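Local coordinates for Serine/threonine-protein kinase-like protein ACR4 (Arabidopsis thaliana, PDB 7A0J), which acts as a plasma-membrane receptor kinase that pairs with the CLE40 peptide to control formative cell divisions in root meristems, at residues 17-22 with 36-41; 68-71 with 76-79; 141-146 with 150-155; 253-258 with 294-299. All coordinates share one frame; numbering follows the deposited sequence.

Interaction 1. Residues 17-22 with 36-41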
loop_
_atom_site.group_PDB
_atom_site.type_symbol
_atom_site.label_atom_id
_atom_site.label_comp_id
_atom_site.label_asym_id
_atom_site.label_seq_id
_atom_site.Cartn_x
_atom_site.Cartn_y
_atom_site.Cartn_z
ATOM N N VAL A 17 -4.527 0.969 -13.132
ATOM C CA VAL A 17 -4.313 -0.508 -13.149
ATOM C C VAL A 17 -4.514 -1.067 -11.737
ATOM O O VAL A 17 -4.025 -0.456 -10.769
ATOM C CB VAL A 17 -2.931 -0.880 -13.717
ATOM C CG1 VAL A 17 -2.679 -2.378 -13.666
ATOM C CG2 VAL A 17 -2.759 -0.367 -15.138
ATOM N N PHE A 18 -5.216 -2.197 -11.654
ATOM C CA PHE A 18 -5.334 -3.063 -10.456
ATOM C C PHE A 18 -4.531 -4.337 -10.726
ATOM O O PHE A 18 -4.730 -4.953 -11.793
ATOM C CB PHE A 18 -6.807 -3.362 -10.167
ATOM C CG PHE A 18 -7.060 -4.392 -9.097
ATOM C CD1 PHE A 18 -7.032 -5.747 -9.393
ATOM C CD2 PHE A 18 -7.348 -4.009 -7.796
ATOM C CE1 PHE A 18 -7.272 -6.694 -8.408
ATOM C CE2 PHE A 18 -7.590 -4.957 -6.813
ATOM C CZ PHE A 18 -7.551 -6.298 -7.122
ATOM N N CYS A 19 -3.632 -4.699 -9.808
ATOM C CA CYS A 19 -2.882 -5.982 -9.830
ATOM C C CYS A 19 -3.159 -6.744 -8.531
ATOM O O CYS A 19 -3.259 -6.095 -7.471
ATOM C CB CYS A 19 -1.386 -5.757 -10.017
ATOM S SG CYS A 19 -0.984 -4.858 -11.538
ATOM N N GLY A 20 -3.297 -8.066 -8.630
ATOM C CA GLY A 20 -3.529 -8.965 -7.488
ATOM C C GLY A 20 -2.764 -10.264 -7.647
ATOM O O GLY A 20 -2.476 -10.642 -8.800
ATOM N N LEU A 21 -2.431 -10.915 -6.533
ATOM C CA LEU A 21 -1.858 -12.285 -6.519
ATOM C C LEU A 21 -2.990 -13.266 -6.846
ATOM O O LEU A 21 -4.101 -13.075 -6.309
ATOM C CB LEU A 21 -1.234 -12.571 -5.148
ATOM C CG LEU A 21 -0.163 -11.581 -4.685
ATOM C CD1 LEU A 21 0.396 -11.981 -3.330
ATOM C CD2 LEU A 21 0.958 -11.462 -5.706
ATOM N N LYS A 22 -2.729 -14.254 -7.711
ATOM C CA LYS A 22 -3.731 -15.274 -8.131
ATOM C C LYS A 22 -4.181 -16.061 -6.896
ATOM O O LYS A 22 -3.356 -16.246 -5.977
ATOM C CB LYS A 22 -3.156 -16.198 -9.209
ATOM C CG LYS A 22 -2.856 -15.523 -10.541
ATOM C CD LYS A 22 -2.341 -16.463 -11.610
ATOM C CE LYS A 22 -3.442 -17.173 -12.367
ATOM N NZ LYS A 22 -2.905 -17.955 -13.506
ATOM N N SER A 36 -0.906 0.519 -20.390
ATOM C CA SER A 36 -0.408 -0.579 -21.260
ATOM C C SER A 36 1.014 -0.982 -20.857
ATOM O O SER A 36 1.333 -2.180 -20.963
ATOM C CB SER A 36 -0.483 -0.186 -22.712
ATOM O OG SER A 36 -1.833 0.028 -23.094
ATOM N N ALA A 37 1.836 -0.026 -20.412
ATOM C CA ALA A 37 3.205 -0.281 -19.907
ATOM C C ALA A 37 3.131 -1.311 -18.776
ATOM O O ALA A 37 3.886 -2.300 -18.825
ATOM C CB ALA A 37 3.858 1.003 -19.456
ATOM N N ILE A 38 2.226 -1.102 -17.815
ATOM C CA ILE A 38 2.042 -2.006 -16.642
ATOM C C ILE A 38 1.393 -3.311 -17.123
ATOM O O ILE A 38 1.935 -4.384 -16.805
ATOM C CB ILE A 38 1.232 -1.320 -15.521
ATOM C CG1 ILE A 38 1.944 -0.067 -15.004
ATOM C CG2 ILE A 38 0.933 -2.296 -14.392
ATOM C CD1 ILE A 38 1.138 0.731 -14.012
ATOM N N LEU A 39 0.291 -3.221 -17.872
ATOM C CA LEU A 39 -0.517 -4.398 -18.292
ATOM C C LEU A 39 0.378 -5.389 -19.047
ATOM O O LEU A 39 0.472 -6.549 -18.608
ATOM C CB LEU A 39 -1.697 -3.939 -19.153
ATOM C CG LEU A 39 -2.697 -5.031 -19.529
ATOM C CD1 LEU A 39 -3.349 -5.623 -18.288
ATOM C CD2 LEU A 39 -3.755 -4.498 -20.485
ATOM N N TYR A 40 1.030 -4.945 -20.123
ATOM C CA TYR A 40 1.843 -5.810 -21.021
ATOM C C TYR A 40 3.214 -6.092 -20.393
ATOM O O TYR A 40 3.857 -7.068 -20.813
ATOM C CB TYR A 40 1.946 -5.185 -22.413
ATOM C CG TYR A 40 0.633 -5.161 -23.152
ATOM C CD1 TYR A 40 0.126 -6.309 -23.738
ATOM C CD2 TYR A 40 -0.120 -4.002 -23.240
ATOM C CE1 TYR A 40 -1.087 -6.304 -24.406
ATOM C CE2 TYR A 40 -1.335 -3.978 -23.905
ATOM C CZ TYR A 40 -1.822 -5.133 -24.490
ATOM O OH TYR A 40 -3.018 -5.117 -25.149
ATOM N N GLY A 41 3.635 -5.282 -19.415
ATOM C CA GLY A 41 4.903 -5.462 -18.681
ATOM C C GLY A 41 4.779 -6.432 -17.513
ATOM O O GLY A 41 5.823 -6.761 -16.918
#
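In the first repeat of the extracellular beta-propeller of ACR4, Val17 and Cys19 on the central strand of a three-stranded antiparallel sheet pack against Ile38 from a short helix in residues 36-41. Both strand side chains leave the backbone on the side of the helix, while Phe18 between them points the other way, toward Cys283 and Val285 on strand 281-285. Ile38 answers with its methyl CG2, which sits 3.7 Å from Val17 CG1. The two branched side chains lie alongside and slide past each other in opposite directions, so that Val17 CG2 comes against the branch point, 4.1 Å from Ile38 CB. In Ile38 the longer arm CG1 is anti to the carbonyl carbon (chi1 -61°), which leaves CG2 as the branch that reaches the strand. Further along the strand, Cys19 SG touches the same methyl, Ile38 CG2, at 4.3 Å; its sulfur is held in the disulfide with Cys31 on strand 29-33, and Val17 also packs on Cys31. Several backbone groups pair nearby: Val17 and Cys19 bond to Ser10 and Ala8 on strand 7-10, Ile38 N is bonded by Asn35 OD1, and Tyr40 N reaches Ser36 O at 2.9 Å inside the helix. With methyls and a disulfide sulfur as the meeting groups, the contact is purely apolar and buried: dispersion and shape, with the disulfide fixing where the sulfur stands, seat the helix on this sheet.

Interaction 2. Residues 68-71 with 76-79; sequences PYCW and FIQM. With EDO (1,2-ethanediol), chain G.
Met79, in the loop that follows strand 68-72, folds back over Cys70 and Trp71 of that strand. Met79 CB starts the contact 3.6 Å from Cys70 O. With CG anti to the carbonyl carbon (chi1 -62°) and a second bend at chi2 (-63°), the chain curls onto the strand backbone, where Met79 SD stands 3.4 Å from Trp71 C and almost as near to its CA. A further turn about chi3 carries the methyl to Cys70: Met79 CE ends 4.1 Å from Cys70 CB. Ile77 CD1 approaches the Cys70 sulfur more loosely; that sulfur is in the disulfide with Cys59, and the Cys70 backbone bonds to Gly80. Tyr69 leaves the strand away from the loop, its side chain packing on Pro43, Leu46 and Leu62. Tyr69 OH makes a short hydrogen bond of 2.5 Å to O2 of an ethanediol, probably from the crystallisation liquor; O2 lies at the edge of the Tyr69 ring, near its plane. An alanine in place of Tyr69 is likely to open a gap beside Pro43 and Leu46 and leave the diol without its hydroxyl partner. Across the turn, thioether and methyl hold the loop to the second repeat's sheet by van der Waals contact, without a directional bond.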
loop_
_atom_site.group_PDB
_atom_site.type_symbol
_atom_site.label_atom_id
_atom_site.label_comp_id
_atom_site.label_asym_id
_atom_site.label_seq_id
_atom_site.Cartn_x
_atom_site.Cartn_y
_atom_site.Cartn_z
ATOM N N PRO A 68 12.645 -5.850 -4.237
ATOM C CA PRO A 68 11.606 -5.122 -4.961
ATOM C C PRO A 68 11.799 -5.281 -6.477
ATOM O O PRO A 68 12.932 -5.336 -6.923
ATOM C CB PRO A 68 11.756 -3.657 -4.521
ATOM C CG PRO A 68 13.131 -3.564 -3.882
ATOM C CD PRO A 68 13.510 -4.964 -3.445
ATOM N N TYR A 69 10.693 -5.388 -7.216
ATOM C CA TYR A 69 10.661 -5.487 -8.699
ATOM C C TYR A 69 9.456 -4.700 -9.219
ATOM O O TYR A 69 8.309 -5.096 -8.925
ATOM C CB TYR A 69 10.600 -6.948 -9.148
ATOM C CG TYR A 69 10.755 -7.148 -10.635
ATOM C CD1 TYR A 69 12.012 -7.257 -11.211
ATOM C CD2 TYR A 69 9.652 -7.218 -11.471
ATOM C CE1 TYR A 69 12.169 -7.438 -12.576
ATOM C CE2 TYR A 69 9.791 -7.400 -12.839
ATOM C CZ TYR A 69 11.055 -7.511 -13.393
ATOM O OH TYR A 69 11.209 -7.695 -14.736
ATOM N N CYS A 70 9.720 -3.613 -9.950
ATOM C CA CYS A 70 8.693 -2.694 -10.505
ATOM C C CYS A 70 8.585 -2.886 -12.022
ATOM O O CYS A 70 9.607 -3.201 -12.662
ATOM C CB CYS A 70 9.016 -1.243 -10.176
ATOM S SG CYS A 70 9.262 -0.951 -8.405
ATOM N N TRP A 71 7.379 -2.707 -12.564
ATOM C CA TRP A 71 7.113 -2.691 -14.026
ATOM C C TRP A 71 6.113 -1.577 -14.349
ATOM O O TRP A 71 5.370 -1.148 -13.437
ATOM C CB TRP A 71 6.658 -4.069 -14.519
ATOM C CG TRP A 71 5.365 -4.570 -13.953
ATOM C CD1 TRP A 71 4.141 -4.520 -14.550
ATOM C CD2 TRP A 71 5.172 -5.259 -12.706
ATOM N NE1 TRP A 71 3.196 -5.109 -13.756
ATOM C CE2 TRP A 71 3.798 -5.571 -12.616
ATOM C CE3 TRP A 71 6.016 -5.632 -11.652
ATOM C CZ2 TRP A 71 3.254 -6.232 -11.516
ATOM C CZ3 TRP A 71 5.479 -6.289 -10.568
ATOM C CH2 TRP A 71 4.116 -6.582 -10.502
ATOM N N PHE A 76 10.251 9.207 -12.880
ATOM C CA PHE A 76 10.741 9.541 -11.515
ATOM C C PHE A 76 11.471 8.351 -10.876
ATOM O O PHE A 76 12.380 8.609 -10.063
ATOM C CB PHE A 76 9.576 10.040 -10.657
ATOM C CG PHE A 76 8.962 11.327 -11.152
ATOM C CD1 PHE A 76 9.664 12.521 -11.075
ATOM C CD2 PHE A 76 7.693 11.344 -11.709
ATOM C CE1 PHE A 76 9.106 13.704 -11.535
ATOM C CE2 PHE A 76 7.135 12.528 -12.166
ATOM C CZ PHE A 76 7.842 13.706 -12.079
ATOM N N ILE A 77 11.099 7.109 -11.207
ATOM C CA ILE A 77 11.797 5.881 -10.712
ATOM C C ILE A 77 12.122 4.953 -11.887
ATOM O O ILE A 77 11.432 5.028 -12.924
ATOM C CB ILE A 77 10.980 5.136 -9.634
ATOM C CG1 ILE A 77 9.605 4.692 -10.138
ATOM C CG2 ILE A 77 10.868 5.957 -8.358
ATOM C CD1 ILE A 77 9.135 3.391 -9.532
ATOM N N GLN A 78 13.133 4.101 -11.695
ATOM C CA GLN A 78 13.554 3.049 -12.660
ATOM C C GLN A 78 12.734 1.780 -12.394
ATOM O O GLN A 78 12.359 1.563 -11.224
ATOM C CB GLN A 78 15.062 2.788 -12.559
ATOM C CG GLN A 78 15.539 2.269 -11.204
ATOM C CD GLN A 78 15.873 3.353 -10.207
ATOM O OE1 GLN A 78 15.854 4.545 -10.512
ATOM N NE2 GLN A 78 16.182 2.943 -8.988
ATOM N N MET A 79 12.475 0.992 -13.442
ATOM C CA MET A 79 11.717 -0.286 -13.362
ATOM C C MET A 79 12.686 -1.438 -13.068
ATOM O O MET A 79 13.907 -1.193 -13.018
ATOM C CB MET A 79 10.961 -0.548 -14.668
ATOM C CG MET A 79 9.921 0.514 -14.993
ATOM S SD MET A 79 8.592 0.628 -13.759
ATOM C CE MET A 79 9.213 1.928 -12.693
HETATM C C1 EDO G . 9.636 -9.668 -17.530
HETATM O O1 EDO G . 10.471 -10.292 -16.579
HETATM C C2 EDO G . 8.583 -8.822 -16.916
HETATM O O2 EDO G . 9.091 -7.751 -16.143
#

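Interaction 3. Residues 141-146 with 150-155; sequences HSLSAG and NCALSS
His141 and Leu153 form a hydrogen-bonded pair in the antiparallel hairpin of the fourth, RCC1-like propeller repeat. His141 N gives to Leu153 O at 2.9 Å and His141 O accepts from Leu153 N at 2.8 Å. Farther along, Ser144 and Cys151 repeat the pattern: Cys151 N reaches Ser144 O at 2.7 Å and nearly straight (169°), whereas Ser144 N approaches Cys151 O from 43° above the carbonyl plane. Between the pairs the register slips by one residue, a beta bulge in which Ser142 and Leu143 turn their N-H groups to the carboxylate of Glu93. Leu143 CD1 meanwhile packs on Ala152 CB. The Ser144 hydroxyl is satisfied by Ser3 OG and Ala186 N, and that of Ser154 by Asp157; Cys151 is disulfide-bonded to Cys162. His141 CG sits between backbone N and carbonyl carbon (chi1 65°), which lays one ring face over Leu153 CB in a CH-pi contact, 4.2 Å from CB to the ring centroid. A phenylalanine here would probably leave the Ser142 hydroxyl without its mate, the ring nitrogen His141 ND1, which is 2.8 Å from Ser142 OG. At the ring edge, His141 CD2 lies 3.7 Å from Ser155 CA.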
loop_
_atom_site.group_PDB
_atom_site.type_symbol
_atom_site.label_atom_id
_atom_site.label_comp_id
_atom_site.label_asym_id
_atom_site.label_seq_id
_atom_site.Cartn_x
_atom_site.Cartn_y
_atom_site.Cartn_z
ATOM N N HIS A 141 7.706 -2.334 11.196
ATOM C CA HIS A 141 6.969 -3.179 10.217
ATOM C C HIS A 141 5.780 -2.379 9.670
ATOM O O HIS A 141 5.623 -1.206 10.071
ATOM C CB HIS A 141 6.548 -4.508 10.861
ATOM C CG HIS A 141 5.564 -4.361 11.972
ATOM N ND1 HIS A 141 4.205 -4.504 11.777
ATOM C CD2 HIS A 141 5.732 -4.088 13.284
ATOM C CE1 HIS A 141 3.578 -4.326 12.922
ATOM N NE2 HIS A 141 4.492 -4.069 13.861
ATOM N N SER A 142 4.985 -2.992 8.789
ATOM C CA SER A 142 3.751 -2.413 8.194
ATOM C C SER A 142 4.063 -1.066 7.528
ATOM O O SER A 142 3.390 -0.069 7.856
ATOM C CB SER A 142 2.669 -2.286 9.238
ATOM O OG SER A 142 2.401 -3.543 9.843
ATOM N N LEU A 143 5.052 -1.042 6.628
ATOM C CA LEU A 143 5.380 0.134 5.775
ATOM C C LEU A 143 4.117 0.574 5.021
ATOM O O LEU A 143 3.365 -0.306 4.554
ATOM C CB LEU A 143 6.503 -0.227 4.794
ATOM C CG LEU A 143 7.908 0.225 5.190
ATOM C CD1 LEU A 143 8.311 -0.336 6.545
ATOM C CD2 LEU A 143 8.918 -0.183 4.128
ATOM N N SER A 144 3.895 1.888 4.920
ATOM C CA SER A 144 2.772 2.504 4.167
ATOM C C SER A 144 3.222 3.861 3.620
ATOM O O SER A 144 3.732 4.679 4.413
ATOM C CB SER A 144 1.539 2.625 5.022
ATOM O OG SER A 144 0.366 2.595 4.221
ATOM N N ALA A 145 3.038 4.080 2.315
ATOM C CA ALA A 145 3.584 5.229 1.558
ATOM C C ALA A 145 2.489 6.272 1.310
ATOM O O ALA A 145 1.387 5.886 0.868
ATOM C CB ALA A 145 4.177 4.742 0.262
ATOM N N GLY A 146 2.795 7.542 1.594
ATOM C CA GLY A 146 2.011 8.711 1.155
ATOM C C GLY A 146 2.607 9.325 -0.099
ATOM O O GLY A 146 3.509 8.698 -0.686
ATOM N N ASN A 150 6.567 8.526 4.018
ATOM C CA ASN A 150 6.372 7.067 4.244
ATOM C C ASN A 150 6.258 6.824 5.754
ATOM O O ASN A 150 6.968 7.511 6.517
ATOM C CB ASN A 150 7.496 6.243 3.607
ATOM C CG ASN A 150 7.045 4.869 3.157
ATOM O OD1 ASN A 150 6.733 4.008 3.977
ATOM N ND2 ASN A 150 7.014 4.650 1.854
ATOM N N CYS A 151 5.385 5.901 6.168
ATOM C CA CYS A 151 5.126 5.568 7.595
ATOM C C CYS A 151 5.399 4.084 7.851
ATOM O O CYS A 151 5.593 3.336 6.875
ATOM C CB CYS A 151 3.696 5.903 8.001
ATOM S SG CYS A 151 3.307 7.665 7.856
ATOM N N ALA A 152 5.418 3.699 9.128
ATOM C CA ALA A 152 5.607 2.313 9.615
ATOM C C ALA A 152 5.192 2.240 11.088
ATOM O O ALA A 152 5.143 3.302 11.745
ATOM C CB ALA A 152 7.042 1.890 9.425
ATOM N N LEU A 153 4.896 1.031 11.573
ATOM C CA LEU A 153 4.537 0.763 12.990
ATOM C C LEU A 153 5.771 0.240 13.727
ATOM O O LEU A 153 6.478 -0.616 13.162
ATOM C CB LEU A 153 3.392 -0.252 13.047
ATOM C CG LEU A 153 2.041 0.252 12.545
ATOM C CD1 LEU A 153 1.003 -0.860 12.582
ATOM C CD2 LEU A 153 1.571 1.451 13.355
ATOM N N SER A 154 6.011 0.751 14.937
ATOM C CA SER A 154 7.042 0.254 15.882
ATOM C C SER A 154 6.655 -1.158 16.337
ATOM O O SER A 154 5.518 -1.329 16.815
ATOM C CB SER A 154 7.200 1.192 17.051
ATOM O OG SER A 154 8.085 0.654 18.022
ATOM N N SER A 155 7.561 -2.126 16.172
ATOM C CA SER A 155 7.372 -3.551 16.552
ATOM C C SER A 155 7.256 -3.676 18.077
ATOM O O SER A 155 6.569 -4.610 18.540
ATOM C CB SER A 155 8.493 -4.405 16.013
ATOM O OG SER A 155 8.371 -5.749 16.459
#

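Interaction 4. Residues 253-258 with 294-299; sequences AVCWGF and VCWGLG
The indole of Trp296 turns its edge to Cys255: SG lies essentially in the ring plane, 89° off the normal and 4.9 Å from the centroid of the five-membered ring. This sulfur-aromatic contact is made at the pyrrole corner, where Cys255 SG stands 3.8 Å from Trp296 NE1 and slightly farther from CZ2. Ala253 CB comes in obliquely at the benzo end, 4.1 Å from Trp296 CH2, while Pro267 and Thr282 also pack on the indole. The Trp296 chi1 of 68°, which places CG between backbone N and carbonyl carbon, swings the ring off its strand toward strand 253-257. Trp296 NE1 makes a weak hydrogen bond to Pro265 O. Leu298, two residues on, reaches the same cysteine from beside the indole: Leu298 CD1 is 3.6 Å from Cys255 CB and 3.8 Å from Cys255 SG, and its side chain also meets Tyr242 and Thr282. Trp296 and Leu298 both touch Cys255 from the side of the seventh repeat, while its disulfide to Cys244 ties it to the neighbouring strand 242-247 of its own sheet. The two strands share no backbone pairing. They belong to separate sheets, those of repeats six and seven, and such side-chain packing between adjacent blades is characteristic of a beta-propeller.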
loop_
_atom_site.group_PDB
_atom_site.type_symbol
_atom_site.label_atom_id
_atom_site.label_comp_id
_atom_site.label_asym_id
_atom_site.label_seq_id
_atom_site.Cartn_x
_atom_site.Cartn_y
_atom_site.Cartn_z
ATOM N N ALA A 253 -18.105 -2.080 2.368
ATOM C CA ALA A 253 -17.185 -0.954 2.096
ATOM C C ALA A 253 -17.830 0.350 2.573
ATOM O O ALA A 253 -19.039 0.536 2.336
ATOM C CB ALA A 253 -16.850 -0.892 0.625
ATOM N N VAL A 254 -17.047 1.208 3.230
ATOM C CA VAL A 254 -17.433 2.601 3.607
ATOM C C VAL A 254 -16.235 3.508 3.311
ATOM O O VAL A 254 -15.101 3.107 3.640
ATOM C CB VAL A 254 -17.887 2.692 5.080
ATOM C CG1 VAL A 254 -16.851 2.134 6.045
ATOM C CG2 VAL A 254 -18.272 4.112 5.469
ATOM N N CYS A 255 -16.484 4.663 2.686
ATOM C CA CYS A 255 -15.459 5.677 2.320
ATOM C C CYS A 255 -15.824 7.032 2.934
ATOM O O CYS A 255 -17.022 7.277 3.168
ATOM C CB CYS A 255 -15.318 5.799 0.807
ATOM S SG CYS A 255 -14.848 4.243 0.005
ATOM N N TRP A 256 -14.814 7.867 3.184
ATOM C CA TRP A 256 -14.950 9.212 3.805
ATOM C C TRP A 256 -13.749 10.078 3.411
ATOM O O TRP A 256 -12.706 9.504 3.044
ATOM C CB TRP A 256 -15.078 9.076 5.329
ATOM C CG TRP A 256 -13.848 8.532 5.989
ATOM C CD1 TRP A 256 -12.826 9.252 6.536
ATOM C CD2 TRP A 256 -13.498 7.147 6.161
ATOM N NE1 TRP A 256 -11.869 8.414 7.038
ATOM C CE2 TRP A 256 -12.251 7.116 6.824
ATOM C CE3 TRP A 256 -14.110 5.934 5.823
ATOM C CZ2 TRP A 256 -11.614 5.921 7.154
ATOM C CZ3 TRP A 256 -13.479 4.754 6.151
ATOM C CH2 TRP A 256 -12.246 4.750 6.806
ATOM N N GLY A 257 -13.897 11.405 3.489
ATOM C CA GLY A 257 -12.818 12.382 3.244
ATOM C C GLY A 257 -13.319 13.613 2.509
ATOM O O GLY A 257 -14.526 13.911 2.610
ATOM N N PHE A 258 -12.416 14.304 1.806
ATOM C CA PHE A 258 -12.695 15.529 1.009
ATOM C C PHE A 258 -13.408 15.141 -0.293
ATOM O O PHE A 258 -14.358 15.845 -0.689
ATOM N N VAL A 294 -13.876 -4.948 -9.235
ATOM C CA VAL A 294 -15.002 -4.034 -8.877
ATOM C C VAL A 294 -14.394 -2.737 -8.332
ATOM O O VAL A 294 -13.874 -2.761 -7.202
ATOM C CB VAL A 294 -15.964 -4.680 -7.860
ATOM C CG1 VAL A 294 -17.141 -3.768 -7.546
ATOM C CG2 VAL A 294 -16.453 -6.043 -8.326
ATOM N N CYS A 295 -14.448 -1.654 -9.114
ATOM C CA CYS A 295 -13.809 -0.350 -8.796
ATOM C C CYS A 295 -14.818 0.788 -8.951
ATOM O O CYS A 295 -15.728 0.670 -9.794
ATOM C CB CYS A 295 -12.601 -0.092 -9.688
ATOM S SG CYS A 295 -11.412 -1.456 -9.683
ATOM N N TRP A 296 -14.645 1.845 -8.156
ATOM C CA TRP A 296 -15.493 3.065 -8.156
ATOM C C TRP A 296 -14.621 4.299 -7.906
ATOM O O TRP A 296 -13.626 4.183 -7.160
ATOM C CB TRP A 296 -16.636 2.926 -7.141
ATOM C CG TRP A 296 -16.206 2.912 -5.706
ATOM C CD1 TRP A 296 -16.126 3.976 -4.854
ATOM C CD2 TRP A 296 -15.819 1.757 -4.942
ATOM N NE1 TRP A 296 -15.705 3.562 -3.618
ATOM C CE2 TRP A 296 -15.512 2.206 -3.640
ATOM C CE3 TRP A 296 -15.693 0.392 -5.231
ATOM C CZ2 TRP A 296 -15.090 1.338 -2.634
ATOM C CZ3 TRP A 296 -15.276 -0.465 -4.235
ATOM C CH2 TRP A 296 -14.980 0.004 -2.955
ATOM N N GLY A 297 -14.970 5.418 -8.548
ATOM C CA GLY A 297 -14.261 6.706 -8.436
ATOM C C GLY A 297 -14.854 7.565 -7.336
ATOM O O GLY A 297 -16.080 7.482 -7.119
ATOM N N LEU A 298 -14.016 8.353 -6.655
ATOM C CA LEU A 298 -14.436 9.293 -5.580
ATOM C C LEU A 298 -13.339 10.347 -5.370
ATOM O O LEU A 298 -12.403 10.095 -4.585
ATOM C CB LEU A 298 -14.771 8.507 -4.303
ATOM C CG LEU A 298 -13.676 7.630 -3.687
ATOM C CD1 LEU A 298 -14.123 7.106 -2.331
ATOM C CD2 LEU A 298 -13.295 6.465 -4.591
ATOM N N GLY A 299 -13.449 11.479 -6.074
ATOM C CA GLY A 299 -12.468 12.582 -6.058
ATOM C C GLY A 299 -12.169 13.086 -7.459
ATOM O O GLY A 299 -12.448 14.241 -7.784
#

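How the interactions relate
Along the chain the four contacts follow in series, none enclosing or crossing another. Interaction 1 closes a loop holding strand 29-33 and brings a short helix onto the sheet of the first repeat. Interaction 2 closes a tight turn at the end of the second repeat's sheet and touches interaction 1, with Ile38 O 3.2 Å from Trp71 CD1, thereby linking the two repeats. Interaction 3, a hairpin within repeat four, lies across the chain's centre from interaction 1, about 24 Å away between centres. Interaction 4 spans the longest loop, 35 residues, and joins repeat six to repeat seven; its nearest atoms approach interaction 1 to about 5 Å without touching.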